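Local atomic coordinates of aminoglycoside N(3)-acetyltransferase (Enterobacter cloacae, PDB entry 6NP2), a protein that probably confers resistance to 2-deoxystreptamine antibiotics such as gentamicin and kanamycin by transferring an acetyl group from acetyl-CoA to their 3-amino group. Residues 117-122 and 139-144. Sequence-based numbering, arbitrary orientation. Where two conformers were deposited one is given.
Sequences PDASMA and AAYGPR. With SIS ((1S,2S,3R,4S,6R)-4,6-diamino-3-{[(2S,3R)-3-amino-6-(aminomethyl)-3,4-dihydro-2H-pyran-2-yl]oxy}-2-hydroxycyclohexyl 3-deoxy-4-C-methyl-3-(methylamino)-beta-L-arabinopyranoside), chain B.
Tyr141 and Asp118 meet through a water and through the aminoglycoside SIS, a case of two loops joined by what they bind. The water donates to Asp118 OD2 at 2.7 Å and lies 2.8 Å from Tyr141 OH. With CG anti to the backbone N (chi1 -169°), the carboxylate of Asp118 is carried out to the methylamino sugar: its OD1 accepts from SIS N33 at 2.8 Å and its OD2 from SIS O23 at 2.6 Å. Ser65 also bonds OD1, which helps fix the rotation of the group, and the carboxylate would probably favour a protonated N33. Tyr141 OH takes a bond from N12, an amino substituent of the central cyclohexane ring of SIS, at 3.0 Å.

The loop leading into strand 121-124 of the central mixed sheet faces the loop between helices 128-132 and 146-152, and together they form part of the antibiotic site of this member of the antibiotic N-acetyltransferase family, with the side chain of Tyr141 close to those of His171 and Thr168, which bind acetyl-CoA.

Behind the hydroxyl the packing is apolar. In one of its two conformers, Met121, bent at chi2 (-81°), crosses the tyrosine at about a right angle and sets its CE at the ring edge, 3.8 Å from Tyr141 CE1. Ala119 CB approaches the same ring obliquely and touches Ala140 CB at 3.8 Å, which lies over one face of the tyrosine.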
# COMPACT_ATOMS: atom_id res chain seq x y z
N PRO A 117 -2.75 -11.12 5.94
CA PRO A 117 -1.50 -10.89 6.68
C PRO A 117 -0.39 -10.30 5.85
O PRO A 117 0.40 -9.50 6.35
CB PRO A 117 -1.17 -12.28 7.24
CG PRO A 117 -2.49 -12.95 7.33
CD PRO A 117 -3.21 -12.51 6.09
N ASP A 118 -0.27 -10.69 4.58
CA ASP A 118 0.82 -10.19 3.75
C ASP A 118 0.48 -8.86 3.10
O ASP A 118 1.36 -8.01 2.94
CB ASP A 118 1.21 -11.22 2.69
CG ASP A 118 2.50 -10.84 1.99
OD1 ASP A 118 3.58 -10.86 2.65
OD2 ASP A 118 2.44 -10.49 0.80
N ALA A 119 -0.78 -8.67 2.73
CA ALA A 119 -1.22 -7.45 2.06
C ALA A 119 -1.86 -6.45 3.02
O ALA A 119 -2.53 -5.52 2.59
CB ALA A 119 -2.17 -7.81 0.93
N SER A 120 -1.61 -6.59 4.32
CA SER A 120 -2.40 -5.88 5.32
C SER A 120 -2.39 -4.37 5.11
O SER A 120 -1.34 -3.76 4.90
CB SER A 120 -1.89 -6.22 6.72
OG SER A 120 -2.73 -5.69 7.72
N MET A 121 -3.57 -3.79 5.19
CA MET A 121 -3.79 -2.36 5.04
C MET A 121 -4.32 -1.77 6.34
O MET A 121 -5.17 -2.36 7.00
CB MET A 121 -4.84 -2.14 3.95
CG MET A 121 -4.55 -2.80 2.61
SD MET A 121 -3.41 -1.81 1.64
CE MET A 121 -2.93 -2.91 0.35
N ALA A 122 -3.84 -0.57 6.69
CA ALA A 122 -4.26 0.15 7.88
C ALA A 122 -5.04 1.38 7.44
O ALA A 122 -4.66 2.04 6.48
CB ALA A 122 -3.05 0.57 8.69
N ALA A 139 -7.27 -12.11 -2.69
CA ALA A 139 -7.69 -10.78 -3.12
C ALA A 139 -6.78 -9.72 -2.48
O ALA A 139 -7.22 -8.81 -1.77
CB ALA A 139 -9.16 -10.55 -2.75
N ALA A 140 -5.49 -9.82 -2.77
CA ALA A 140 -4.52 -8.96 -2.10
C ALA A 140 -4.69 -7.50 -2.50
O ALA A 140 -4.86 -6.63 -1.63
CB ALA A 140 -3.10 -9.43 -2.38
N TYR A 141 -4.64 -7.20 -3.80
CA TYR A 141 -4.66 -5.82 -4.30
C TYR A 141 -5.70 -5.57 -5.36
O TYR A 141 -5.78 -4.45 -5.88
CB TYR A 141 -3.28 -5.40 -4.84
CG TYR A 141 -2.17 -5.74 -3.89
CD1 TYR A 141 -1.99 -5.06 -2.70
CD2 TYR A 141 -1.34 -6.81 -4.14
CE1 TYR A 141 -1.01 -5.42 -1.80
CE2 TYR A 141 -0.35 -7.18 -3.25
CZ TYR A 141 -0.19 -6.48 -2.07
OH TYR A 141 0.76 -6.85 -1.15
N GLY A 142 -6.48 -6.57 -5.74
CA GLY A 142 -7.39 -6.45 -6.85
C GLY A 142 -8.81 -6.23 -6.40
O GLY A 142 -9.08 -5.69 -5.32
N PRO A 143 -9.76 -6.64 -7.24
CA PRO A 143 -11.17 -6.55 -6.87
C PRO A 143 -11.43 -7.11 -5.48
O PRO A 143 -10.84 -8.12 -5.06
CB PRO A 143 -11.86 -7.37 -7.96
CG PRO A 143 -10.97 -7.16 -9.15
CD PRO A 143 -9.58 -7.15 -8.61
N ARG A 144 -12.29 -6.42 -4.74
CA ARG A 144 -12.77 -6.78 -3.42
C ARG A 144 -11.77 -6.45 -2.31
O ARG A 144 -12.08 -6.69 -1.14
CB ARG A 144 -13.24 -8.24 -3.31
CG ARG A 144 -14.32 -8.60 -4.36
CD ARG A 144 -14.91 -10.01 -4.19
NE ARG A 144 -15.59 -10.20 -2.91
CZ ARG A 144 -16.88 -9.95 -2.67
NH1 ARG A 144 -17.68 -9.49 -3.63
NH2 ARG A 144 -17.38 -10.18 -1.46
C11 SIS B . 9.20 -4.48 -4.44
C12 SIS B . 4.65 -6.25 -2.50
C13 SIS B . 6.09 -9.14 -1.42
C21 SIS B . 10.14 -3.32 -4.11
C22 SIS B . 4.41 -5.46 -3.78
C23 SIS B . 5.58 -9.57 -0.05
C31 SIS B . 11.56 -3.71 -4.56
C32 SIS B . 5.55 -4.46 -3.94
C33 SIS B . 6.59 -9.16 1.03
C41 SIS B . 11.52 -4.35 -5.92
C42 SIS B . 6.90 -5.17 -3.99
C43 SIS B . 7.97 -9.73 0.70
C51 SIS B . 10.40 -4.76 -6.48
C52 SIS B . 7.12 -6.05 -2.77
C53 SIS B . 8.38 -9.36 -0.73
C61 SIS B . 10.46 -5.42 -7.84
C62 SIS B . 5.96 -7.01 -2.60
C83 SIS B . 9.03 -9.14 1.64
C93 SIS B . 6.04 -8.60 3.37
N12 SIS B . 3.54 -7.18 -2.27
N21 SIS B . 9.67 -2.11 -4.79
N32 SIS B . 5.41 -3.69 -5.19
N33 SIS B . 6.11 -9.67 2.34
N61 SIS B . 9.49 -6.52 -7.90
O11 SIS B . 7.89 -4.13 -4.02
O23 SIS B . 4.37 -8.88 0.21
O43 SIS B . 7.88 -11.14 0.84
O51 SIS B . 9.21 -4.67 -5.86
O52 SIS B . 8.31 -6.81 -2.94
O53 SIS B . 7.37 -9.70 -1.68
O62 SIS B . 6.20 -7.73 -1.39
O HOH W 1 0.45 -9.61 -0.85